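Local coordinates for chitin oligosaccharide binding protein NagB2 (Paenibacillus sp. FPU-7, PDB 7EHU), which binds chitin oligosaccharides such as N,N'-diacetylchitobiose and N,N',N''-triacetylchitotriose as an extracellular solute-binding protein, probably delivering them to an uptake transporter, at residues N45-V53 with I344-R354; Y140-E149 with I310-G319. One frame throughout, in Å; residues are numbered along the deposited sequence.

Contact 1: residues N45-V53 with I344-R354; sequences NTLALLEKV and IQGEALGRDNR. With NAG (2-acetamido-2-deoxy-beta-D-glucopyranose), chain B.
Lys52 and Glu347 join the two helices by a salt bridge, with NZ 2.8 Å from OE1 on that oxygen's syn lone pair. The chains come from opposite directions, and the Lys52 chain bends at chi3 (83°) to bring its amine across. Glu347 also lays its carboxylate carbon CD 3.6 Å from Leu49 CD1. At Glu347 a leucine would probably leave the Lys52 amine without its mate across the contact. Two more polar links involve the Asn45 amide: ND2 gives an almost straight bond (176°) to Asp352 OD1, which it meets from above the carboxylate plane, and OD1 accepts a weak bond from Arg351 NH1. The helical segments 45-53 and 344-352 run nearly antiparallel, at 159°, in this periplasmic-binding-protein-type fold. The apolar part is Leu49 and Val53 against Ile344: Leu49 CD2 lies 3.8 Å from Ile344 CG2, and Val53 CG2 touches Ile344 CD1. In one of its two conformers the Arg354 guanidinium lies between Thr46 CB and Ala348 CB, and its NH1 makes a poorly angled salt bridge to Asp352 OD2. At the sugar, Thr46 OG1 is hydrogen-bonded to O1 of NAG in chain B (2.8 Å), while a water accepts from Thr46 N and donates to Asp352 OD2.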
loop_
_atom_site.group_PDB
_atom_site.type_symbol
_atom_site.label_atom_id
_atom_site.label_comp_id
_atom_site.label_asym_id
_atom_site.label_seq_id
_atom_site.Cartn_x
_atom_site.Cartn_y
_atom_site.Cartn_z
ATOM N N ASN A 45 14.815 -6.471 -7.520
ATOM C CA ASN A 45 14.445 -7.863 -7.747
ATOM C C ASN A 45 13.060 -7.959 -8.379
ATOM O O ASN A 45 12.811 -8.815 -9.243
ATOM C CB ASN A 45 14.483 -8.651 -6.436
ATOM C CG ASN A 45 15.896 -8.919 -5.947
ATOM O OD1 ASN A 45 16.859 -8.884 -6.706
ATOM N ND2 ASN A 45 16.013 -9.193 -4.661
ATOM N N THR A 46 12.147 -7.079 -7.960
ATOM C CA THR A 46 10.811 -7.045 -8.549
ATOM C C THR A 46 10.886 -6.690 -10.021
ATOM O O THR A 46 10.195 -7.299 -10.850
ATOM C CB THR A 46 9.953 -6.031 -7.795
ATOM O OG1 THR A 46 10.024 -6.322 -6.397
ATOM C CG2 THR A 46 8.492 -6.106 -8.223
ATOM N N LEU A 47 11.720 -5.709 -10.359
ATOM C CA LEU A 47 11.920 -5.348 -11.758
ATOM C C LEU A 47 12.527 -6.501 -12.551
ATOM O O LEU A 47 12.097 -6.780 -13.674
ATOM C CB LEU A 47 12.762 -4.071 -11.856
ATOM C CG LEU A 47 13.126 -3.589 -13.266
ATOM C CD1 LEU A 47 11.873 -3.453 -14.132
ATOM C CD2 LEU A 47 13.896 -2.284 -13.197
ATOM N N ALA A 48 13.519 -7.187 -11.992
ATOM C CA ALA A 48 14.150 -8.275 -12.732
ATOM C C ALA A 48 13.152 -9.396 -13.002
ATOM O O ALA A 48 13.162 -10.008 -14.074
ATOM C CB ALA A 48 15.363 -8.795 -11.955
ATOM N N LEU A 49 12.260 -9.661 -12.051
ATOM C CA LEU A 49 11.245 -10.691 -12.269
ATOM C C LEU A 49 10.281 -10.276 -13.373
ATOM O O LEU A 49 9.923 -11.086 -14.242
ATOM C CB LEU A 49 10.494 -10.931 -10.964
ATOM C CG LEU A 49 9.496 -12.074 -10.916
ATOM C CD1 LEU A 49 10.159 -13.390 -11.281
ATOM C CD2 LEU A 49 8.870 -12.165 -9.548
ATOM N N LEU A 50 9.873 -9.006 -13.369
ATOM C CA LEU A 50 9.023 -8.485 -14.432
ATOM C C LEU A 50 9.708 -8.616 -15.789
ATOM O O LEU A 50 9.078 -9.017 -16.774
ATOM C CB LEU A 50 8.671 -7.028 -14.132
ATOM C CG LEU A 50 7.776 -6.321 -15.154
ATOM C CD1 LEU A 50 6.377 -6.953 -15.214
ATOM C CD2 LEU A 50 7.682 -4.837 -14.807
ATOM N N GLU A 51 10.989 -8.241 -15.863
ATOM C CA GLU A 51 11.749 -8.337 -17.104
ATOM C C GLU A 51 11.837 -9.782 -17.580
ATOM O O GLU A 51 11.748 -10.046 -18.785
ATOM C CB GLU A 51 13.147 -7.738 -16.921
ATOM C CG GLU A 51 13.146 -6.211 -16.822
ATOM C CD GLU A 51 14.478 -5.623 -16.371
ATOM O OE1 GLU A 51 15.368 -6.388 -15.944
ATOM O OE2 GLU A 51 14.615 -4.385 -16.419
ATOM N N LYS A 52 12.018 -10.727 -16.649
ATOM C CA LYS A 52 12.053 -12.139 -17.018
ATOM C C LYS A 52 10.736 -12.567 -17.652
ATOM O O LYS A 52 10.728 -13.243 -18.690
ATOM C CB LYS A 52 12.357 -12.988 -15.782
ATOM C CG LYS A 52 12.486 -14.462 -16.089
ATOM C CD LYS A 52 13.106 -15.261 -14.958
ATOM C CE LYS A 52 12.114 -15.646 -13.888
ATOM N NZ LYS A 52 12.663 -16.761 -13.032
ATOM N N VAL A 53 9.612 -12.146 -17.064
ATOM C CA VAL A 53 8.301 -12.497 -17.603
ATOM C C VAL A 53 8.111 -11.864 -18.979
ATOM O O VAL A 53 7.581 -12.499 -19.902
ATOM C CB VAL A 53 7.198 -12.052 -16.613
ATOM C CG1 VAL A 53 5.841 -12.071 -17.258
ATOM C CG2 VAL A 53 7.212 -12.910 -15.366
ATOM N N ILE A 344 5.857 -17.684 -10.567
ATOM C CA ILE A 344 6.296 -16.301 -10.411
ATOM C C ILE A 344 5.962 -15.795 -9.006
ATOM O O ILE A 344 6.787 -15.165 -8.335
ATOM C CB ILE A 344 5.649 -15.427 -11.503
ATOM C CG1 ILE A 344 6.138 -15.835 -12.908
ATOM C CG2 ILE A 344 5.911 -13.941 -11.243
ATOM C CD1 ILE A 344 7.627 -15.726 -13.132
ATOM N N GLN A 345 4.739 -16.073 -8.541
ATOM C CA GLN A 345 4.337 -15.656 -7.204
ATOM C C GLN A 345 5.224 -16.296 -6.144
ATOM O O GLN A 345 5.546 -15.668 -5.128
ATOM C CB GLN A 345 2.879 -16.045 -6.972
ATOM C CG GLN A 345 1.895 -15.346 -7.882
ATOM C CD GLN A 345 1.147 -14.226 -7.202
ATOM O OE1 GLN A 345 0.694 -14.369 -6.068
ATOM N NE2 GLN A 345 1.022 -13.093 -7.881
ATOM N N GLY A 346 5.611 -17.553 -6.355
ATOM C CA GLY A 346 6.454 -18.239 -5.397
ATOM C C GLY A 346 7.873 -17.710 -5.378
ATOM O O GLY A 346 8.513 -17.664 -4.321
ATOM N N GLU A 347 8.399 -17.333 -6.548
ATOM C CA GLU A 347 9.726 -16.725 -6.594
ATOM C C GLU A 347 9.704 -15.367 -5.895
ATOM O O GLU A 347 10.639 -15.017 -5.160
ATOM C CB GLU A 347 10.201 -16.581 -8.046
ATOM C CG GLU A 347 11.460 -15.742 -8.214
ATOM C CD GLU A 347 12.124 -15.865 -9.602
ATOM O OE1 GLU A 347 11.650 -16.656 -10.446
ATOM O OE2 GLU A 347 13.149 -15.185 -9.838
ATOM N N ALA A 348 8.624 -14.597 -6.088
ATOM C CA ALA A 348 8.496 -13.305 -5.419
ATOM C C ALA A 348 8.469 -13.461 -3.900
ATOM O O ALA A 348 9.088 -12.670 -3.174
ATOM C CB ALA A 348 7.238 -12.573 -5.914
ATOM N N LEU A 349 7.726 -14.456 -3.404
ATOM C CA LEU A 349 7.687 -14.722 -1.972
ATOM C C LEU A 349 9.028 -15.251 -1.463
ATOM O O LEU A 349 9.524 -14.793 -0.428
ATOM C CB LEU A 349 6.571 -15.722 -1.677
ATOM C CG LEU A 349 6.478 -16.181 -0.220
ATOM C CD1 LEU A 349 6.182 -15.052 0.744
ATOM C CD2 LEU A 349 5.425 -17.263 -0.076
ATOM N N GLY A 350 9.634 -16.198 -2.189
ATOM C CA GLY A 350 10.855 -16.836 -1.728
ATOM C C GLY A 350 12.033 -15.893 -1.606
ATOM O O GLY A 350 12.858 -16.060 -0.709
ATOM N N ARG A 351 12.137 -14.899 -2.493
ATOM C CA ARG A 351 13.270 -13.974 -2.504
ATOM C C ARG A 351 12.990 -12.649 -1.808
ATOM O O ARG A 351 13.811 -12.164 -1.025
ATOM C CB ARG A 351 13.735 -13.672 -3.932
ATOM C CG ARG A 351 14.960 -12.736 -3.979
ATOM C CD ARG A 351 15.399 -12.418 -5.414
ATOM N NE ARG A 351 16.238 -13.471 -5.987
ATOM C CZ ARG A 351 17.328 -13.270 -6.727
ATOM N NH1 ARG A 351 17.753 -12.043 -7.011
ATOM N NH2 ARG A 351 17.998 -14.315 -7.191
ATOM N N ASP A 352 11.872 -12.020 -2.120
ATOM C CA ASP A 352 11.585 -10.684 -1.639
ATOM C C ASP A 352 10.506 -10.663 -0.605
ATOM O O ASP A 352 10.055 -9.575 -0.222
ATOM C CB ASP A 352 11.175 -9.773 -2.770
ATOM C CG ASP A 352 12.301 -8.982 -3.264
ATOM O OD1 ASP A 352 13.434 -9.115 -2.717
ATOM O OD2 ASP A 352 12.014 -8.174 -4.140
ATOM N N ASN A 353 10.068 -11.839 -0.147
ATOM C CA ASN A 353 9.065 -11.879 0.885
ATOM C C ASN A 353 7.826 -11.146 0.419
ATOM O O ASN A 353 7.122 -10.547 1.231
ATOM C CB ASN A 353 9.601 -11.312 2.203
ATOM C CG ASN A 353 10.399 -12.347 2.978
ATOM O OD1 ASN A 353 9.838 -13.166 3.702
ATOM N ND2 ASN A 353 11.692 -12.355 2.779
ATOM N N ARG A 354 7.578 -11.169 -0.901
ATOM C CA ARG A 354 6.386 -10.536 -1.456
ATOM C C ARG A 354 5.180 -11.465 -1.272
ATOM O O ARG A 354 5.234 -12.655 -1.579
ATOM C CB ARG A 354 6.614 -10.126 -2.922
ATOM C CG ARG A 354 7.879 -9.226 -3.166
ATOM C CD ARG A 354 7.780 -8.173 -4.315
ATOM N NE ARG A 354 7.792 -8.812 -5.643
ATOM C CZ ARG A 354 8.880 -9.275 -6.260
ATOM N NH1 ARG A 354 10.101 -9.197 -5.725
ATOM N NH2 ARG A 354 8.750 -9.864 -7.431
HETATM C C1 NAG B . 8.759 -3.970 -3.992
HETATM C C2 NAG B . 8.738 -2.583 -3.324
HETATM C C3 NAG B . 7.312 -2.159 -2.996
HETATM C C4 NAG B . 6.345 -2.440 -4.142
HETATM C C5 NAG B . 6.575 -3.822 -4.737
HETATM C C6 NAG B . 5.741 -4.090 -5.963
HETATM C C7 NAG B . 10.667 -1.973 -1.890
HETATM C C8 NAG B . 11.304 -2.179 -0.539
HETATM N N2 NAG B . 9.520 -2.629 -2.099
HETATM O O1 NAG B . 10.042 -4.295 -4.402
HETATM O O3 NAG B . 7.332 -0.778 -2.641
HETATM O O4 NAG B . 5.026 -2.511 -3.604
HETATM O O5 NAG B . 7.946 -3.965 -5.113
HETATM O O6 NAG B . 5.809 -3.021 -6.890
HETATM O O7 NAG B . 11.153 -1.224 -2.740
HETATM O O HOH W 1 12.890 -5.995 -5.118
#

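Contact 2: residues Y140-E149 with I310-G319; sequences YGLPEAGFVE and INGGWSNGYG. With NAG (2-acetamido-2-deoxy-beta-D-glucopyranose), chain C; NAG (2-acetamido-2-deoxy-beta-D-glucopyranose), chain D.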
loop_
_atom_site.group_PDB
_atom_site.type_symbol
_atom_site.label_atom_id
_atom_site.label_comp_id
_atom_site.label_asym_id
_atom_site.label_seq_id
_atom_site.Cartn_x
_atom_site.Cartn_y
_atom_site.Cartn_z
ATOM N N TYR A 140 -11.440 -5.686 -13.710
ATOM C CA TYR A 140 -10.700 -4.689 -14.478
ATOM C C TYR A 140 -9.230 -4.580 -14.094
ATOM O O TYR A 140 -8.536 -3.688 -14.580
ATOM C CB TYR A 140 -11.382 -3.330 -14.343
ATOM C CG TYR A 140 -12.705 -3.252 -15.058
ATOM C CD1 TYR A 140 -12.771 -3.174 -16.450
ATOM C CD2 TYR A 140 -13.899 -3.251 -14.344
ATOM C CE1 TYR A 140 -13.991 -3.086 -17.112
ATOM C CE2 TYR A 140 -15.119 -3.163 -14.986
ATOM C CZ TYR A 140 -15.156 -3.064 -16.372
ATOM O OH TYR A 140 -16.384 -2.989 -16.987
ATOM N N GLY A 141 -8.726 -5.479 -13.270
ATOM C CA GLY A 141 -7.306 -5.528 -12.960
ATOM C C GLY A 141 -7.038 -6.736 -12.095
ATOM O O GLY A 141 -7.970 -7.371 -11.596
ATOM N N LEU A 142 -5.751 -7.034 -11.908
ATOM C CA LEU A 142 -5.342 -8.263 -11.231
ATOM C C LEU A 142 -4.286 -7.919 -10.190
ATOM O O LEU A 142 -3.190 -7.464 -10.549
ATOM C CB LEU A 142 -4.808 -9.308 -12.207
ATOM C CG LEU A 142 -5.827 -9.725 -13.258
ATOM C CD1 LEU A 142 -5.176 -10.598 -14.314
ATOM C CD2 LEU A 142 -7.037 -10.452 -12.675
ATOM N N PRO A 143 -4.562 -8.116 -8.908
ATOM C CA PRO A 143 -3.583 -7.736 -7.893
ATOM C C PRO A 143 -2.331 -8.584 -8.050
ATOM O O PRO A 143 -2.407 -9.791 -8.309
ATOM C CB PRO A 143 -4.307 -8.037 -6.582
ATOM C CG PRO A 143 -5.329 -9.058 -6.922
ATOM C CD PRO A 143 -5.752 -8.748 -8.324
ATOM N N GLU A 144 -1.171 -7.953 -7.861
ATOM C CA GLU A 144 0.128 -8.621 -7.937
ATOM C C GLU A 144 0.516 -9.267 -6.617
ATOM O O GLU A 144 1.216 -10.281 -6.614
ATOM C CB GLU A 144 1.197 -7.573 -8.325
ATOM C CG GLU A 144 2.616 -8.030 -8.204
ATOM C CD GLU A 144 3.662 -7.013 -8.635
ATOM O OE1 GLU A 144 3.341 -6.021 -9.305
ATOM O OE2 GLU A 144 4.834 -7.239 -8.311
ATOM N N ALA A 145 0.077 -8.680 -5.514
ATOM C CA ALA A 145 0.429 -9.117 -4.178
ATOM C C ALA A 145 -0.718 -8.720 -3.269
ATOM O O ALA A 145 -1.582 -7.928 -3.645
ATOM C CB ALA A 145 1.714 -8.445 -3.692
ATOM N N GLY A 146 -0.726 -9.284 -2.061
ATOM C CA GLY A 146 -1.523 -8.770 -0.967
ATOM C C GLY A 146 -0.698 -7.834 -0.088
ATOM O O GLY A 146 0.507 -7.732 -0.230
ATOM N N PHE A 147 -1.370 -7.143 0.831
ATOM C CA PHE A 147 -0.667 -6.322 1.807
ATOM C C PHE A 147 -1.416 -6.318 3.129
ATOM O O PHE A 147 -2.634 -6.505 3.185
ATOM C CB PHE A 147 -0.451 -4.856 1.339
ATOM C CG PHE A 147 -1.666 -3.974 1.515
ATOM C CD1 PHE A 147 -2.727 -4.007 0.603
ATOM C CD2 PHE A 147 -1.757 -3.132 2.599
ATOM C CE1 PHE A 147 -3.839 -3.215 0.789
ATOM C CE2 PHE A 147 -2.884 -2.331 2.787
ATOM C CZ PHE A 147 -3.927 -2.391 1.899
ATOM N N VAL A 148 -0.651 -6.085 4.197
ATOM C CA VAL A 148 -1.174 -5.523 5.435
ATOM C C VAL A 148 -0.259 -4.360 5.806
ATOM O O VAL A 148 0.882 -4.273 5.334
ATOM C CB VAL A 148 -1.241 -6.537 6.599
ATOM C CG1 VAL A 148 -2.331 -7.570 6.334
ATOM C CG2 VAL A 148 0.097 -7.187 6.866
ATOM N N GLU A 149 -0.765 -3.459 6.666
ATOM C CA GLU A 149 0.032 -2.402 7.275
ATOM C C GLU A 149 0.053 -2.614 8.776
ATOM O O GLU A 149 -0.941 -3.051 9.351
ATOM C CB GLU A 149 -0.486 -0.999 6.909
ATOM C CG GLU A 149 -0.377 -0.714 5.413
ATOM C CD GLU A 149 -0.838 0.647 4.980
ATOM O OE1 GLU A 149 -1.080 1.533 5.844
ATOM O OE2 GLU A 149 -0.971 0.826 3.736
ATOM N N ILE A 310 -6.952 -5.136 11.163
ATOM C CA ILE A 310 -5.680 -4.854 10.510
ATOM C C ILE A 310 -5.945 -4.267 9.132
ATOM O O ILE A 310 -6.804 -4.755 8.398
ATOM C CB ILE A 310 -4.753 -6.087 10.466
ATOM C CG1 ILE A 310 -3.332 -5.707 10.038
ATOM C CG2 ILE A 310 -5.340 -7.174 9.584
ATOM C CD1 ILE A 310 -2.323 -6.827 10.228
ATOM N N ASN A 311 -5.237 -3.210 8.789
ATOM C CA ASN A 311 -5.356 -2.660 7.445
ATOM C C ASN A 311 -4.743 -3.646 6.460
ATOM O O ASN A 311 -3.584 -4.042 6.629
ATOM C CB ASN A 311 -4.610 -1.327 7.413
ATOM C CG ASN A 311 -4.627 -0.614 6.057
ATOM O OD1 ASN A 311 -3.666 0.074 5.732
ATOM N ND2 ASN A 311 -5.711 -0.716 5.298
ATOM N N GLY A 312 -5.501 -4.055 5.444
ATOM C CA GLY A 312 -4.938 -4.950 4.450
ATOM C C GLY A 312 -5.946 -5.288 3.381
ATOM O O GLY A 312 -7.128 -4.940 3.470
ATOM N N GLY A 313 -5.456 -5.990 2.372
ATOM C CA GLY A 313 -6.278 -6.373 1.235
ATOM C C GLY A 313 -5.404 -6.712 0.043
ATOM O O GLY A 313 -4.205 -6.928 0.179
ATOM N N TRP A 314 -6.038 -6.733 -1.124
ATOM C CA TRP A 314 -5.371 -6.979 -2.404
ATOM C C TRP A 314 -5.743 -5.798 -3.292
ATOM O O TRP A 314 -6.829 -5.747 -3.858
ATOM C CB TRP A 314 -5.770 -8.318 -2.997
ATOM C CG TRP A 314 -5.152 -9.471 -2.242
ATOM C CD1 TRP A 314 -3.967 -10.100 -2.530
ATOM C CD2 TRP A 314 -5.667 -10.113 -1.073
ATOM N NE1 TRP A 314 -3.722 -11.079 -1.619
ATOM C CE2 TRP A 314 -4.750 -11.127 -0.722
ATOM C CE3 TRP A 314 -6.814 -9.946 -0.296
ATOM C CZ2 TRP A 314 -4.934 -11.963 0.380
ATOM C CZ3 TRP A 314 -7.003 -10.793 0.799
ATOM C CH2 TRP A 314 -6.065 -11.780 1.122
ATOM N N SER A 315 -4.865 -4.820 -3.345
ATOM C CA SER A 315 -5.191 -3.504 -3.862
ATOM C C SER A 315 -4.400 -3.072 -5.083
ATOM O O SER A 315 -4.792 -2.095 -5.716
ATOM C CB SER A 315 -4.896 -2.459 -2.779
ATOM O OG SER A 315 -3.517 -2.548 -2.427
ATOM N N ASN A 316 -3.257 -3.683 -5.382
ATOM C CA ASN A 316 -2.351 -3.131 -6.379
ATOM C C ASN A 316 -1.860 -4.219 -7.310
ATOM O O ASN A 316 -1.454 -5.301 -6.868
ATOM C CB ASN A 316 -1.175 -2.429 -5.689
ATOM C CG ASN A 316 -0.271 -1.678 -6.663
ATOM O OD1 ASN A 316 0.938 -1.921 -6.723
ATOM N ND2 ASN A 316 -0.857 -0.772 -7.452
ATOM N N GLY A 317 -1.917 -3.940 -8.599
ATOM C CA GLY A 317 -1.441 -4.874 -9.597
ATOM C C GLY A 317 -1.527 -4.258 -10.965
ATOM O O GLY A 317 -1.410 -3.043 -11.071
ATOM N N TYR A 318 -1.731 -5.054 -12.009
ATOM C CA TYR A 318 -1.786 -4.539 -13.376
ATOM C C TYR A 318 -3.232 -4.474 -13.866
ATOM O O TYR A 318 -4.039 -5.390 -13.650
ATOM C CB TYR A 318 -0.927 -5.403 -14.311
ATOM C CG TYR A 318 0.534 -5.182 -14.028
ATOM C CD1 TYR A 318 1.137 -3.970 -14.333
ATOM C CD2 TYR A 318 1.317 -6.151 -13.394
ATOM C CE1 TYR A 318 2.471 -3.735 -14.028
ATOM C CE2 TYR A 318 2.644 -5.925 -13.095
ATOM C CZ TYR A 318 3.211 -4.723 -13.407
ATOM O OH TYR A 318 4.514 -4.432 -13.084
ATOM N N GLY A 319 -3.520 -3.356 -14.538
ATOM C CA GLY A 319 -4.677 -3.221 -15.391
ATOM C C GLY A 319 -4.236 -3.011 -16.834
ATOM O O GLY A 319 -3.043 -2.834 -17.130
HETATM C C1 NAG C . 4.162 -1.400 -3.788
HETATM C C2 NAG C . 2.777 -1.907 -3.426
HETATM C C3 NAG C . 1.779 -0.756 -3.344
HETATM C C4 NAG C . 2.314 0.395 -2.504
HETATM C C5 NAG C . 3.701 0.767 -3.010
HETATM C C6 NAG C . 4.379 1.860 -2.222
HETATM C C7 NAG C . 2.332 -4.206 -4.246
HETATM C C8 NAG C . 1.852 -5.010 -5.411
HETATM N N2 NAG C . 2.325 -2.876 -4.415
HETATM O O3 NAG C . 0.573 -1.278 -2.806
HETATM O O4 NAG C . 1.474 1.534 -2.674
HETATM O O5 NAG C . 4.545 -0.387 -2.918
HETATM O O6 NAG C . 5.625 2.213 -2.815
HETATM O O7 NAG C . 2.688 -4.737 -3.198
HETATM C C1 NAG D . 0.698 1.939 -1.581
HETATM C C2 NAG D . 0.041 3.247 -1.948
HETATM C C3 NAG D . -0.973 3.659 -0.881
HETATM C C4 NAG D . -1.968 2.531 -0.635
HETATM C C5 NAG D . -1.230 1.235 -0.312
HETATM C C6 NAG D . -2.149 0.042 -0.156
HETATM C C7 NAG D . 1.222 4.862 -3.361
HETATM C C8 NAG D . 2.249 5.962 -3.407
HETATM N N2 NAG D . 1.014 4.304 -2.167
HETATM O O3 NAG D . -1.633 4.836 -1.329
HETATM O O4 NAG D . -2.830 2.817 0.463
HETATM O O5 NAG D . -0.299 0.944 -1.366
HETATM O O6 NAG D . -2.892 -0.211 -1.340
HETATM O O7 NAG D . 0.598 4.506 -4.362
HETATM O O HOH W 2 5.772 -5.906 -11.171
HETATM O O HOH W 3 -2.065 -5.269 -3.133
#
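Phe147 lies flat against the backbone of the strand 310-319. Gly312 CA makes a CH-pi contact with one face, 3.9 Å from the ring centroid, and Gly313 N lies over the same face. On the opposite face C6 of NAG in chain D sits 3.6 Å from Phe147 CZ. With CG between the backbone N and the carbonyl carbon (chi1 80°), the ring leans across onto Gly312 and Gly313 of the neighbouring strand. Phe147 and Gly313 form a hydrogen-bonded antiparallel pair, bonded both ways, in the mixed sheet. Gly312 CA packs close to Phe147 O, at 3.1 Å.

Asn311 brings OD1 to the edge of the Phe147 ring, in its plane. OD1 also lies 3.0 Å from Glu149 OE1, an acceptor pair without a bond. The carboxylate and amide planes stand 81° apart. Asn311 ND2 is held by Phe385 O.

Trp314 sets its CB 3.9 Å from Pro143 CB, and its NE1 bonds to Pro356 O. The next two residues of its strand turn to the sugar. Ser315 OG is hydrogen-bonded to O6 of NAG in chain D. Asn316 OD1 accepts a bond of 2.9 Å (166°) from N2 of NAG in chain C. The site thus pairs an aromatic face for sugar carbon with polar groups for a hydroxyl and an acetamido N-H, which suits an N-acetylated glycan.

Contact 1 and contact 2 bring different elements to one glycan site, with their centres about 16 Å apart. The helix pair 45-53 and 344-354 meets NAG in chain B. The strand pair 140-149 and 310-319 meets chiefly the NAG units in chains C and D, though Glu144 also touches that in chain B. Along the chain, both strands of contact 2 fall between the helices of contact 1. Glu144 lies at the junction: its carbonyl O is 3.1 Å from Gln345 NE2, a probable weak hydrogen bond, and its OE2 is 3.8 Å from Thr46 CG2. Farther from the sugar, Leu50 CD2 packs 3.6 Å from Tyr318 OH. Asn38, Thr42, Trp277, Asp73 and Asp389 also bond the glycan.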